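Local atomic coordinates of transferrin (Manduca sexta, PDB entry 6WB6), a protein that carries ferric iron in the insect body, binding a single Fe(3+) ion per molecule together with a carbonate anion. Residues Y90-V96 and E217-V223; C114-R120 and Y201-A207; Y124-L128 and E151-L155; A160-V165 and H184-C189. One frame throughout, in Å; residues are numbered along the deposited sequence.

Contact 1. Residues Y90-V96 and E217-V223; sequences YEAVIVV and EVAFTKV. With FE (Fe (III) ion), chain E.
Residues 90-96 and 218-222 run antiparallel, 159° apart in direction, with Val93-Thr221 and Val95-Ala219 as hydrogen-bonded pairs and Ala92-Lys222 and Ile94-Phe220 as non-hydrogen-bonded ones. Beyond these the ladder is prolonged by Val223 N, which donates to Glu91 O over 3.3 Å. On the face bearing Ile94 and Phe220, Ile94 CG2 presses against Val218 CG2 at 3.3 Å, tighter than normal carbon contact, while Ile94 CG1 lies alongside Phe220 CE1. Val218 CG2 also sits over one face of the Phe220 ring, toward its rim. On the other face Val93 CG1 meets Val223 CG2 crosswise at 3.4 Å, and Val95, Ala219 and Thr221 pack against helix 203-213.

Lys222 has its CG wedged between backbone N and carbonyl carbon (chi1 66°); from there the extended chain brings CD to 3.2 Å from Tyr90 CB and NZ to 3.2 Å from Tyr90 CD2. The same ammonium forms a cation-pi contact with Tyr204. An alanine here removes the chain beyond CB and would probably leave the Tyr90 ring less firmly held and the two tyrosines without the neighbouring positive charge. Tyr90 OH binds the iron at 2.2 Å and is hydrogen-bonded by Arg271. A tyrosine ligand at the start of a central strand of the mixed sheet is characteristic of the iron-binding lobe of transferrins.

Contact 2. Residues C114-R120 and Y201-A207; sequences CHTGVNR and YSGYEGA. With FE (Fe (III) ion), chain E; CO3 (carbonate ion), chain G.
Arg120 reaches past the carbonate to the ring of Tyr204, and its whole length is used. Its CB lies 3.1 Å from carbonate O2; CG and CD then skirt carbonate O1. A turn about the CG-CD bond (chi3 62°) directs NE onto that oxygen, 2.7 Å from O1 in a nearly straight hydrogen bond (N-H...O 166°). From CZ the two nitrogens part. NH1 lies near Gly203 CA and is hydrogen-bonded to Tyr197. NH2 adds a weak bond to carbonate O1 and stands over one face of the Tyr204 ring, 3.2 Å from CE2, a cation-pi contact in which guanidinium and ring are almost perpendicular (84°). A water accepts from both NH2 and Tyr204 N, linking the guanidinium to the first turn of helix 203-213.

Thr116 binds both the anion and the segment 201-207. Its OG1 donates to carbonate O2 at 2.8 Å, while its backbone O takes the N-H of Gly203 on a lone pair at 2.7 Å. Further back, Cys114 CB packs on Ala207, and its SG is bonded to Cys210. Val122 N and Gly123 N complete the grip on the anion. Tyr204 OH binds the iron at 2.1 Å, and carbonate O1 and O3 bind it as a bidentate ligand. Metal and anion thus share one site: the arginine probably offsets the carbonate's negative charge, consistent with the synergistic iron and anion binding of transferrins.

Contact 3. Residues Y124-L128 and E151-L155; sequences YKIPL and ELKAL
Glu151 OE1 is gripped by two groups: the phenol of Tyr124 donates to it, OH to OE1 2.8 Å, and Lys148 of the same helix forms a salt bridge with it. The phenol comes to the anti side of the carboxylate, slightly out of its plane, and ring and carboxylate are turned 61° against each other. OE2 is held in turn by Arg344 and His346, so the buried carboxylate is fixed at both oxygens. The helices joined here, 121-131 and 147-158, belong to the iron-binding lobe; their local axes stand 12.1 Å apart at 70°, a gap bridged by long side chains, and the first begins at the carbonate site, where Val122 and Gly123 give their N-H groups. Extending from its helix with CG opposite the backbone N (chi1 -169°), the Tyr124 ring reaches across to its partner. Leu128 CD1 lies over one face of that ring, toward the rim, and Leu155 CD1 touches Tyr124 CE1 at 3.6 Å. A phenylalanine in place of Tyr124 would probably leave OE1 without its phenol donor and the carboxylate less firmly fixed. On that same side of the ring, Leu128 CD2 and Leu155 CD1 meet at 4.0 Å, their side chains crossing at about a right angle.

Contact 4. Residues A160-V165 and H184-C189; sequences AKSCIV and HLCSMC
The imidazole of His184 has the carbonyl oxygen of Ala160 over one face, with Ala160 O 3.7 Å from ND1, at one end of a disulfide-linked border of the mixed sheet in the iron-binding lobe. Here the weakly bonded strand 161-163 pairs on one side with strand 112-114 and on the other is met by the irregular segment 184-189, which ends in a type I turn from Cys186 to Cys189. Three backbone bonds join them. Ser162 N donates to His184 O at 2.9 Å, and Ile164 N to Leu185 O at 2.7 Å, approaching that oxygen almost head-on to the C=O bond. The return bond, Met188 N to Ser162 O, is 2.9 Å long but comes from above the carbonyl plane, 45° out of it.

Side chains add to these bonds. Leu185 CD2 reaches Ser162 OG and Ile164 CD1, while its side chain also packs on helix 147-158; Ser162 OG itself is hydrogen-bonded to Ser113. Met188, bent at both later torsions, folds back so that SD lies 3.9 Å from Lys161 CB. Cys186 is tied to Cys195 by a second disulfide. Across the contact, Cys163 points its sulfur directly opposite its backbone N (chi1 178°), which brings SG into a 2.0 Å bond with Cys189 SG; there the disulfide torsion is 108°, and Val165 CG1 rests 3.5 Å from Cys189 SG.

In the fold
All four contacts lie in the half of the N-terminal transferrin-like repeat that supplies both tyrosine ligands. Along the chain they are nested: contact 1 encloses contact 2, which encloses contacts 3 and 4 in series. Contacts 1, 2 and 4 share the mixed sheet, strand 112-114 running parallel to both 218-222 and 161-163, and contact 2 is centred about 10 Å from the centres of the other two. Contacts 1 and 2 converge on the same iron. Contact 3, its centre about 13 Å from that of contact 2, joins the helix that begins at the carbonate to helix 147-158, whose Leu152 and Leu155 pack against contact 4. The metal site is built from neighbouring strand ends, loops and helix starts.

Contact 1. Residues Y90-V96 and E217-V223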
loop_
_atom_site.group_PDB
_atom_site.type_symbol
_atom_site.label_atom_id
_atom_site.label_comp_id
_atom_site.label_asym_id
_atom_site.label_seq_id
_atom_site.Cartn_x
_atom_site.Cartn_y
_atom_site.Cartn_z
ATOM N N TYR A 90 22.067 11.434 -1.437
ATOM C CA TYR A 90 22.548 11.650 -0.044
ATOM C C TYR A 90 23.332 10.454 0.446
ATOM O O TYR A 90 23.009 9.376 0.149
ATOM C CB TYR A 90 21.522 12.005 1.034
ATOM C CG TYR A 90 20.251 11.215 1.123
ATOM C CD1 TYR A 90 20.254 9.955 1.675
ATOM C CD2 TYR A 90 19.043 11.762 0.745
ATOM C CE1 TYR A 90 19.095 9.234 1.812
ATOM C CE2 TYR A 90 17.872 11.062 0.881
ATOM C CZ TYR A 90 17.911 9.789 1.398
ATOM O OH TYR A 90 16.799 9.090 1.539
ATOM N N GLU A 91 24.375 10.762 1.160
ATOM C CA GLU A 91 25.227 9.765 1.769
ATOM C C GLU A 91 24.773 9.499 3.190
ATOM O O GLU A 91 24.467 10.431 3.945
ATOM C CB GLU A 91 26.674 10.233 1.775
ATOM C CG GLU A 91 27.221 10.460 0.379
ATOM C CD GLU A 91 28.424 11.351 0.431
ATOM O OE1 GLU A 91 28.224 12.573 0.600
ATOM O OE2 GLU A 91 29.557 10.823 0.375
ATOM N N ALA A 92 24.743 8.215 3.536
ATOM C CA ALA A 92 24.351 7.758 4.856
ATOM C C ALA A 92 25.576 7.788 5.742
ATOM O O ALA A 92 26.654 7.364 5.336
ATOM C CB ALA A 92 23.773 6.335 4.798
ATOM N N VAL A 93 25.415 8.301 6.955
ATOM C CA VAL A 93 26.540 8.411 7.859
ATOM C C VAL A 93 26.120 7.917 9.224
ATOM O O VAL A 93 24.932 7.821 9.546
ATOM C CB VAL A 93 27.109 9.861 7.938
ATOM C CG1 VAL A 93 27.716 10.241 6.589
ATOM C CG2 VAL A 93 26.098 10.832 8.357
ATOM N N ILE A 94 27.138 7.601 10.019
ATOM C CA ILE A 94 27.025 7.230 11.424
ATOM C C ILE A 94 27.700 8.343 12.225
ATOM O O ILE A 94 28.869 8.659 11.978
ATOM C CB ILE A 94 27.713 5.889 11.711
ATOM C CG1 ILE A 94 27.290 4.795 10.718
ATOM C CG2 ILE A 94 27.412 5.459 13.153
ATOM C CD1 ILE A 94 28.098 3.544 10.851
ATOM N N VAL A 95 26.982 8.948 13.168
ATOM C CA VAL A 95 27.499 10.098 13.914
ATOM C C VAL A 95 27.513 9.753 15.402
ATOM O O VAL A 95 26.496 9.328 15.960
ATOM C CB VAL A 95 26.690 11.379 13.638
ATOM C CG1 VAL A 95 27.265 12.572 14.433
ATOM C CG2 VAL A 95 26.642 11.721 12.093
ATOM N N VAL A 96 28.667 9.957 16.041
ATOM C CA VAL A 96 28.896 9.641 17.445
ATOM C C VAL A 96 29.519 10.851 18.140
ATOM O O VAL A 96 30.000 11.785 17.498
ATOM C CB VAL A 96 29.813 8.416 17.612
ATOM C CG1 VAL A 96 29.150 7.190 17.081
ATOM C CG2 VAL A 96 31.142 8.650 16.899
ATOM N N GLU A 217 23.794 7.781 21.698
ATOM C CA GLU A 217 25.205 7.477 21.537
ATOM C C GLU A 217 25.624 7.227 20.101
ATOM O O GLU A 217 26.828 7.204 19.823
ATOM C CB GLU A 217 25.585 6.263 22.391
ATOM C CG GLU A 217 25.762 6.581 23.868
ATOM C CD GLU A 217 25.566 5.349 24.729
ATOM O OE1 GLU A 217 24.629 4.580 24.404
ATOM O OE2 GLU A 217 26.341 5.147 25.705
ATOM N N VAL A 218 24.675 7.034 19.193
ATOM C CA VAL A 218 24.956 6.941 17.771
ATOM C C VAL A 218 23.738 7.463 17.034
ATOM O O VAL A 218 22.609 7.254 17.469
ATOM C CB VAL A 218 25.304 5.486 17.371
ATOM C CG1 VAL A 218 24.145 4.559 17.690
ATOM C CG2 VAL A 218 25.653 5.411 15.909
ATOM N N ALA A 219 23.969 8.166 15.929
ATOM C CA ALA A 219 22.901 8.717 15.101
ATOM C C ALA A 219 23.145 8.225 13.690
ATOM O O ALA A 219 24.284 8.241 13.222
ATOM C CB ALA A 219 22.875 10.249 15.125
ATOM N N PHE A 220 22.106 7.708 13.055
ATOM C CA PHE A 220 22.150 7.338 11.650
ATOM C C PHE A 220 21.410 8.410 10.851
ATOM O O PHE A 220 20.193 8.564 10.986
ATOM C CB PHE A 220 21.536 5.952 11.447
ATOM C CG PHE A 220 22.230 4.869 12.245
ATOM C CD1 PHE A 220 23.436 4.353 11.825
ATOM C CD2 PHE A 220 21.686 4.390 13.419
ATOM C CE1 PHE A 220 24.074 3.359 12.551
ATOM C CE2 PHE A 220 22.333 3.391 14.155
ATOM C CZ PHE A 220 23.529 2.888 13.717
ATOM N N THR A 221 22.137 9.152 10.026
ATOM C CA THR A 221 21.511 10.219 9.285
ATOM C C THR A 221 22.299 10.430 7.987
ATOM O O THR A 221 22.974 9.515 7.494
ATOM C CB THR A 221 21.404 11.439 10.210
ATOM O OG1 THR A 221 20.751 12.496 9.534
ATOM C CG2 THR A 221 22.804 11.881 10.712
ATOM N N LYS A 222 22.178 11.613 7.400
ATOM C CA LYS A 222 22.875 11.909 6.154
ATOM C C LYS A 222 23.701 13.174 6.321
ATOM O O LYS A 222 23.494 13.969 7.235
ATOM C CB LYS A 222 21.929 12.046 4.954
ATOM C CG LYS A 222 20.969 13.207 4.984
ATOM C CD LYS A 222 20.175 13.307 3.689
ATOM C CE LYS A 222 18.976 14.215 3.860
ATOM N NZ LYS A 222 17.938 14.039 2.780
ATOM N N VAL A 223 24.633 13.350 5.387
ATOM C CA VAL A 223 25.697 14.331 5.548
ATOM C C VAL A 223 25.123 15.727 5.617
ATOM O O VAL A 223 25.520 16.546 6.450
ATOM C CB VAL A 223 26.694 14.211 4.385
ATOM C CG1 VAL A 223 27.647 15.411 4.361
ATOM C CG2 VAL A 223 27.412 12.918 4.507
HETATM FE FE FE E . 15.766 9.450 3.425
#

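Contact 2. Residues C114-R120 and Y201-A207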
loop_
_atom_site.group_PDB
_atom_site.type_symbol
_atom_site.label_atom_id
_atom_site.label_comp_id
_atom_site.label_asym_id
_atom_site.label_seq_id
_atom_site.Cartn_x
_atom_site.Cartn_y
_atom_site.Cartn_z
ATOM N N CYS A 114 19.986 6.610 17.489
ATOM C CA CYS A 114 19.088 7.658 17.030
ATOM C C CYS A 114 18.879 7.516 15.533
ATOM O O CYS A 114 19.817 7.692 14.746
ATOM C CB CYS A 114 19.644 9.046 17.353
ATOM S SG CYS A 114 20.040 9.332 19.072
ATOM N N HIS A 115 17.642 7.254 15.145
ATOM C CA HIS A 115 17.298 6.897 13.786
ATOM C C HIS A 115 16.369 7.955 13.228
ATOM O O HIS A 115 15.616 8.600 13.964
ATOM C CB HIS A 115 16.600 5.519 13.720
ATOM C CG HIS A 115 17.462 4.384 14.196
ATOM N ND1 HIS A 115 18.163 3.566 13.337
ATOM C CD2 HIS A 115 17.760 3.955 15.444
ATOM C CE1 HIS A 115 18.873 2.697 14.032
ATOM N NE2 HIS A 115 18.627 2.894 15.313
ATOM N N THR A 116 16.402 8.109 11.912
ATOM C CA THR A 116 15.462 9.017 11.267
ATOM C C THR A 116 14.041 8.526 11.452
ATOM O O THR A 116 13.159 9.266 11.899
ATOM C CB THR A 116 15.792 9.137 9.788
ATOM O OG1 THR A 116 15.675 7.851 9.169
ATOM C CG2 THR A 116 17.175 9.650 9.631
ATOM N N GLY A 117 13.807 7.267 11.111
ATOM C CA GLY A 117 12.497 6.683 11.250
ATOM C C GLY A 117 12.451 5.382 10.491
ATOM O O GLY A 117 13.341 5.063 9.705
ATOM N N VAL A 118 11.373 4.638 10.718
ATOM C CA VAL A 118 11.276 3.303 10.140
ATOM C C VAL A 118 11.206 3.376 8.619
ATOM O O VAL A 118 10.597 4.282 8.032
ATOM C CB VAL A 118 10.067 2.538 10.703
ATOM C CG1 VAL A 118 8.755 3.093 10.188
ATOM C CG2 VAL A 118 10.204 1.045 10.357
ATOM N N ASN A 119 11.823 2.390 7.981
ATOM C CA ASN A 119 11.762 2.144 6.551
ATOM C C ASN A 119 12.441 3.226 5.744
ATOM O O ASN A 119 12.244 3.307 4.539
ATOM C CB ASN A 119 10.321 1.979 6.082
ATOM C CG ASN A 119 9.693 0.718 6.619
ATOM O OD1 ASN A 119 10.363 -0.290 6.754
ATOM N ND2 ASN A 119 8.414 0.779 6.954
ATOM N N ARG A 120 13.239 4.058 6.376
ATOM C CA ARG A 120 13.952 5.106 5.665
ATOM C C ARG A 120 15.369 4.651 5.344
ATOM O O ARG A 120 15.867 3.664 5.888
ATOM C CB ARG A 120 13.949 6.387 6.495
ATOM C CG ARG A 120 12.548 6.978 6.650
ATOM C CD ARG A 120 12.459 8.199 7.606
ATOM N NE ARG A 120 13.253 9.341 7.173
ATOM C CZ ARG A 120 13.069 10.595 7.602
ATOM N NH1 ARG A 120 12.096 10.862 8.478
ATOM N NH2 ARG A 120 13.864 11.585 7.160
ATOM N N TYR A 201 12.938 14.260 17.918
ATOM C CA TYR A 201 14.132 13.425 17.924
ATOM C C TYR A 201 14.140 12.398 16.788
ATOM O O TYR A 201 14.888 11.419 16.846
ATOM C CB TYR A 201 14.271 12.750 19.293
ATOM C CG TYR A 201 14.597 13.742 20.401
ATOM C CD1 TYR A 201 15.413 14.837 20.153
ATOM C CD2 TYR A 201 14.070 13.601 21.673
ATOM C CE1 TYR A 201 15.703 15.743 21.139
ATOM C CE2 TYR A 201 14.363 14.501 22.661
ATOM C CZ TYR A 201 15.179 15.573 22.380
ATOM O OH TYR A 201 15.465 16.467 23.359
ATOM N N SER A 202 13.354 12.624 15.741
ATOM C CA SER A 202 13.277 11.728 14.599
ATOM C C SER A 202 13.639 12.521 13.358
ATOM O O SER A 202 13.830 13.738 13.406
ATOM C CB SER A 202 11.883 11.090 14.472
ATOM O OG SER A 202 10.914 12.072 14.156
ATOM N N GLY A 203 13.777 11.826 12.254
ATOM C CA GLY A 203 14.152 12.495 11.020
ATOM C C GLY A 203 15.643 12.809 11.018
ATOM O O GLY A 203 16.368 12.519 11.969
ATOM N N TYR A 204 16.113 13.361 9.906
ATOM C CA TYR A 204 17.555 13.633 9.701
ATOM C C TYR A 204 18.124 14.564 10.762
ATOM O O TYR A 204 19.175 14.309 11.202
ATOM C CB TYR A 204 17.842 14.211 8.322
ATOM C CG TYR A 204 17.350 13.420 7.139
ATOM C CD1 TYR A 204 17.968 12.252 6.741
ATOM C CD2 TYR A 204 16.312 13.900 6.388
ATOM C CE1 TYR A 204 17.545 11.544 5.641
ATOM C CE2 TYR A 204 15.891 13.234 5.274
ATOM C CZ TYR A 204 16.486 12.047 4.927
ATOM O OH TYR A 204 16.094 11.491 3.807
ATOM N N GLU A 205 17.414 15.612 11.099
ATOM C CA GLU A 205 17.904 16.554 12.094
ATOM C C GLU A 205 17.600 16.087 13.506
ATOM O O GLU A 205 18.448 16.206 14.381
ATOM C CB GLU A 205 17.282 17.932 11.884
ATOM C CG GLU A 205 18.048 19.031 12.569
ATOM C CD GLU A 205 17.513 20.399 12.217
ATOM O OE1 GLU A 205 16.769 20.508 11.209
ATOM O OE2 GLU A 205 17.842 21.358 12.947
ATOM N N GLY A 206 16.396 15.550 13.735
ATOM C CA GLY A 206 16.040 15.066 15.054
ATOM C C GLY A 206 16.943 13.954 15.543
ATOM O O GLY A 206 17.193 13.831 16.742
ATOM N N ALA A 207 17.462 13.136 14.636
ATOM C CA ALA A 207 18.411 12.123 15.067
ATOM C C ALA A 207 19.658 12.760 15.658
ATOM O O ALA A 207 20.212 12.254 16.629
ATOM C CB ALA A 207 18.787 11.222 13.902
HETATM FE FE FE E . 15.766 9.450 3.425
HETATM C C CO3 G . 16.383 8.578 5.462
HETATM O O1 CO3 G . 15.293 9.284 5.479
HETATM O O2 CO3 G . 16.635 7.885 6.512
HETATM O O3 CO3 G . 17.202 8.525 4.455
HETATM O O HOH W 1 16.548 9.598 16.427
HETATM O O HOH W 2 13.614 14.246 8.341
#

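Contact 3. Residues Y124-L128 and E151-L155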
loop_
_atom_site.group_PDB
_atom_site.type_symbol
_atom_site.label_atom_id
_atom_site.label_comp_id
_atom_site.label_asym_id
_atom_site.label_seq_id
_atom_site.Cartn_x
_atom_site.Cartn_y
_atom_site.Cartn_z
ATOM N N TYR A 124 17.633 3.569 8.612
ATOM C CA TYR A 124 17.064 2.251 8.879
ATOM C C TYR A 124 17.495 1.156 7.901
ATOM O O TYR A 124 18.148 0.183 8.310
ATOM C CB TYR A 124 15.553 2.378 8.890
ATOM C CG TYR A 124 14.826 1.191 9.388
ATOM C CD1 TYR A 124 14.528 1.047 10.740
ATOM C CD2 TYR A 124 14.404 0.204 8.513
ATOM C CE1 TYR A 124 13.819 -0.056 11.203
ATOM C CE2 TYR A 124 13.702 -0.915 8.967
ATOM C CZ TYR A 124 13.409 -1.042 10.300
ATOM O OH TYR A 124 12.698 -2.158 10.726
ATOM N N LYS A 125 17.119 1.296 6.626
ATOM C CA LYS A 125 17.417 0.276 5.630
ATOM C C LYS A 125 18.905 0.100 5.435
ATOM O O LYS A 125 19.388 -1.024 5.342
ATOM C CB LYS A 125 16.761 0.627 4.296
ATOM C CG LYS A 125 15.253 0.829 4.402
ATOM C CD LYS A 125 14.572 0.899 3.062
ATOM C CE LYS A 125 14.833 2.222 2.353
ATOM N NZ LYS A 125 14.231 2.215 0.963
ATOM N N ILE A 126 19.651 1.192 5.358
ATOM C CA ILE A 126 21.093 1.086 5.172
ATOM C C ILE A 126 21.687 0.480 6.446
ATOM O O ILE A 126 22.365 -0.563 6.378
ATOM C CB ILE A 126 21.683 2.458 4.801
ATOM C CG1 ILE A 126 21.260 2.815 3.361
ATOM C CG2 ILE A 126 23.197 2.506 4.971
ATOM C CD1 ILE A 126 21.856 4.080 2.861
ATOM N N PRO A 127 21.448 1.045 7.624
ATOM C CA PRO A 127 22.019 0.412 8.824
ATOM C C PRO A 127 21.691 -1.068 8.916
ATOM O O PRO A 127 22.555 -1.879 9.264
ATOM C CB PRO A 127 21.391 1.216 9.957
ATOM C CG PRO A 127 21.261 2.562 9.416
ATOM C CD PRO A 127 20.870 2.370 7.951
ATOM N N LEU A 128 20.457 -1.450 8.612
ATOM C CA LEU A 128 20.130 -2.864 8.672
ATOM C C LEU A 128 20.935 -3.642 7.648
ATOM O O LEU A 128 21.435 -4.728 7.954
ATOM C CB LEU A 128 18.635 -3.075 8.477
ATOM C CG LEU A 128 17.762 -2.870 9.707
ATOM C CD1 LEU A 128 16.292 -2.750 9.338
ATOM C CD2 LEU A 128 17.924 -3.999 10.681
ATOM N N GLU A 151 13.276 -7.714 12.105
ATOM C CA GLU A 151 14.144 -6.535 12.089
ATOM C C GLU A 151 14.021 -5.747 13.367
ATOM O O GLU A 151 15.020 -5.284 13.921
ATOM C CB GLU A 151 13.758 -5.605 10.940
ATOM C CG GLU A 151 13.923 -6.163 9.616
ATOM C CD GLU A 151 13.275 -5.304 8.534
ATOM O OE1 GLU A 151 12.693 -4.215 8.826
ATOM O OE2 GLU A 151 13.380 -5.727 7.377
ATOM N N LEU A 152 12.781 -5.498 13.785
ATOM C CA LEU A 152 12.525 -4.724 14.985
ATOM C C LEU A 152 13.029 -5.457 16.222
ATOM O O LEU A 152 13.538 -4.834 17.159
ATOM C CB LEU A 152 11.028 -4.457 15.108
ATOM C CG LEU A 152 10.407 -3.628 13.975
ATOM C CD1 LEU A 152 8.874 -3.814 13.913
ATOM C CD2 LEU A 152 10.780 -2.156 14.162
ATOM N N LYS A 153 12.873 -6.779 16.253
ATOM C CA LYS A 153 13.439 -7.553 17.348
ATOM C C LYS A 153 14.947 -7.429 17.328
ATOM O O LYS A 153 15.572 -7.121 18.348
ATOM C CB LYS A 153 13.010 -9.012 17.244
ATOM C CG LYS A 153 13.510 -9.896 18.376
ATOM C CD LYS A 153 12.827 -11.266 18.309
ATOM N N ALA A 154 15.531 -7.561 16.138
ATOM C CA ALA A 154 16.973 -7.446 15.992
ATOM C C ALA A 154 17.455 -6.089 16.494
ATOM O O ALA A 154 18.405 -6.002 17.270
ATOM C CB ALA A 154 17.365 -7.668 14.530
ATOM N N LEU A 155 16.819 -5.014 16.053
ATOM C CA LEU A 155 17.261 -3.707 16.511
ATOM C C LEU A 155 17.103 -3.565 18.028
ATOM O O LEU A 155 18.033 -3.126 18.712
ATOM C CB LEU A 155 16.507 -2.628 15.752
ATOM C CG LEU A 155 16.974 -2.562 14.285
ATOM C CD1 LEU A 155 15.906 -1.929 13.419
ATOM C CD2 LEU A 155 18.341 -1.806 14.149
#

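Contact 4. Residues A160-V165 and H184-C189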
loop_
_atom_site.group_PDB
_atom_site.type_symbol
_atom_site.label_atom_id
_atom_site.label_comp_id
_atom_site.label_asym_id
_atom_site.label_seq_id
_atom_site.Cartn_x
_atom_site.Cartn_y
_atom_site.Cartn_z
ATOM N N ALA A 160 20.624 -0.726 22.989
ATOM C CA ALA A 160 20.022 -0.633 24.313
ATOM C C ALA A 160 18.688 0.074 24.238
ATOM O O ALA A 160 17.690 -0.380 24.801
ATOM C CB ALA A 160 20.959 0.128 25.259
ATOM N N LYS A 161 18.673 1.218 23.576
ATOM C CA LYS A 161 17.474 1.986 23.342
ATOM C C LYS A 161 17.626 2.612 21.969
ATOM O O LYS A 161 18.740 2.740 21.452
ATOM C CB LYS A 161 17.275 3.082 24.400
ATOM C CG LYS A 161 17.199 2.619 25.816
ATOM C CD LYS A 161 16.834 3.794 26.740
ATOM C CE LYS A 161 16.373 3.298 28.098
ATOM N NZ LYS A 161 16.366 4.402 29.084
ATOM N N SER A 162 16.504 2.991 21.375
ATOM C CA SER A 162 16.568 3.683 20.096
ATOM C C SER A 162 15.428 4.685 20.015
ATOM O O SER A 162 14.590 4.786 20.917
ATOM C CB SER A 162 16.518 2.705 18.936
ATOM O OG SER A 162 17.359 1.575 19.165
ATOM N N CYS A 163 15.436 5.466 18.936
ATOM C CA CYS A 163 14.247 6.185 18.496
ATOM C C CYS A 163 13.979 5.823 17.044
ATOM O O CYS A 163 14.679 6.310 16.144
ATOM C CB CYS A 163 14.393 7.707 18.634
ATOM S SG CYS A 163 12.920 8.518 18.031
ATOM N N ILE A 164 12.933 5.025 16.806
ATOM C CA ILE A 164 12.599 4.628 15.440
ATOM C C ILE A 164 11.102 4.787 15.228
ATOM O O ILE A 164 10.338 3.816 15.329
ATOM C CB ILE A 164 13.054 3.194 15.119
ATOM C CG1 ILE A 164 14.550 3.029 15.343
ATOM C CG2 ILE A 164 12.803 2.913 13.638
ATOM C CD1 ILE A 164 15.058 1.592 15.021
ATOM N N VAL A 165 10.684 6.009 14.888
ATOM C CA VAL A 165 9.269 6.356 14.809
ATOM C C VAL A 165 8.675 5.926 13.478
ATOM O O VAL A 165 9.390 5.566 12.534
ATOM C CB VAL A 165 9.030 7.866 15.022
ATOM C CG1 VAL A 165 9.761 8.357 16.208
ATOM C CG2 VAL A 165 9.452 8.678 13.823
ATOM N N HIS A 184 11.476 -0.285 23.576
ATOM C CA HIS A 184 12.840 0.228 23.625
ATOM C C HIS A 184 13.211 0.985 22.352
ATOM O O HIS A 184 14.059 1.886 22.385
ATOM C CB HIS A 184 13.826 -0.921 23.839
ATOM C CG HIS A 184 14.012 -1.299 25.271
ATOM N ND1 HIS A 184 14.759 -2.392 25.661
ATOM C CD2 HIS A 184 13.552 -0.731 26.411
ATOM C CE1 HIS A 184 14.750 -2.481 26.979
ATOM N NE2 HIS A 184 14.027 -1.485 27.459
ATOM N N LEU A 185 12.581 0.648 21.232
ATOM C CA LEU A 185 12.865 1.317 19.970
ATOM C C LEU A 185 12.318 2.738 19.922
ATOM O O LEU A 185 12.596 3.461 18.954
ATOM C CB LEU A 185 12.287 0.489 18.840
ATOM C CG LEU A 185 12.965 -0.875 18.680
ATOM C CD1 LEU A 185 12.272 -1.673 17.628
ATOM C CD2 LEU A 185 14.417 -0.755 18.317
ATOM N N CYS A 186 11.543 3.132 20.931
ATOM C CA CYS A 186 10.903 4.443 21.016
ATOM C C CYS A 186 11.352 5.256 22.233
ATOM O O CYS A 186 10.888 6.388 22.398
ATOM C CB CYS A 186 9.380 4.262 21.060
ATOM S SG CYS A 186 8.691 3.221 19.722
ATOM N N SER A 187 12.253 4.714 23.068
ATOM C CA SER A 187 12.594 5.310 24.364
ATOM C C SER A 187 13.472 6.540 24.234
ATOM O O SER A 187 13.507 7.358 25.153
ATOM C CB SER A 187 13.337 4.304 25.251
ATOM O OG SER A 187 12.685 3.072 25.223
ATOM N N MET A 188 14.200 6.666 23.129
ATOM C CA MET A 188 14.994 7.843 22.842
ATOM C C MET A 188 14.198 8.950 22.151
ATOM O O MET A 188 14.731 10.054 21.967
ATOM C CB MET A 188 16.182 7.453 21.970
ATOM C CG MET A 188 17.148 6.461 22.608
ATOM S SD MET A 188 17.746 6.970 24.247
ATOM C CE MET A 188 18.783 8.350 23.810
ATOM N N CYS A 189 12.943 8.702 21.794
ATOM C CA CYS A 189 12.171 9.697 21.062
ATOM C C CYS A 189 11.640 10.791 21.978
ATOM O O CYS A 189 11.552 10.641 23.203
ATOM C CB CYS A 189 10.985 9.054 20.362
ATOM S SG CYS A 189 11.485 7.754 19.249
HETATM O O HOH W 3 16.547 -2.758 24.046
#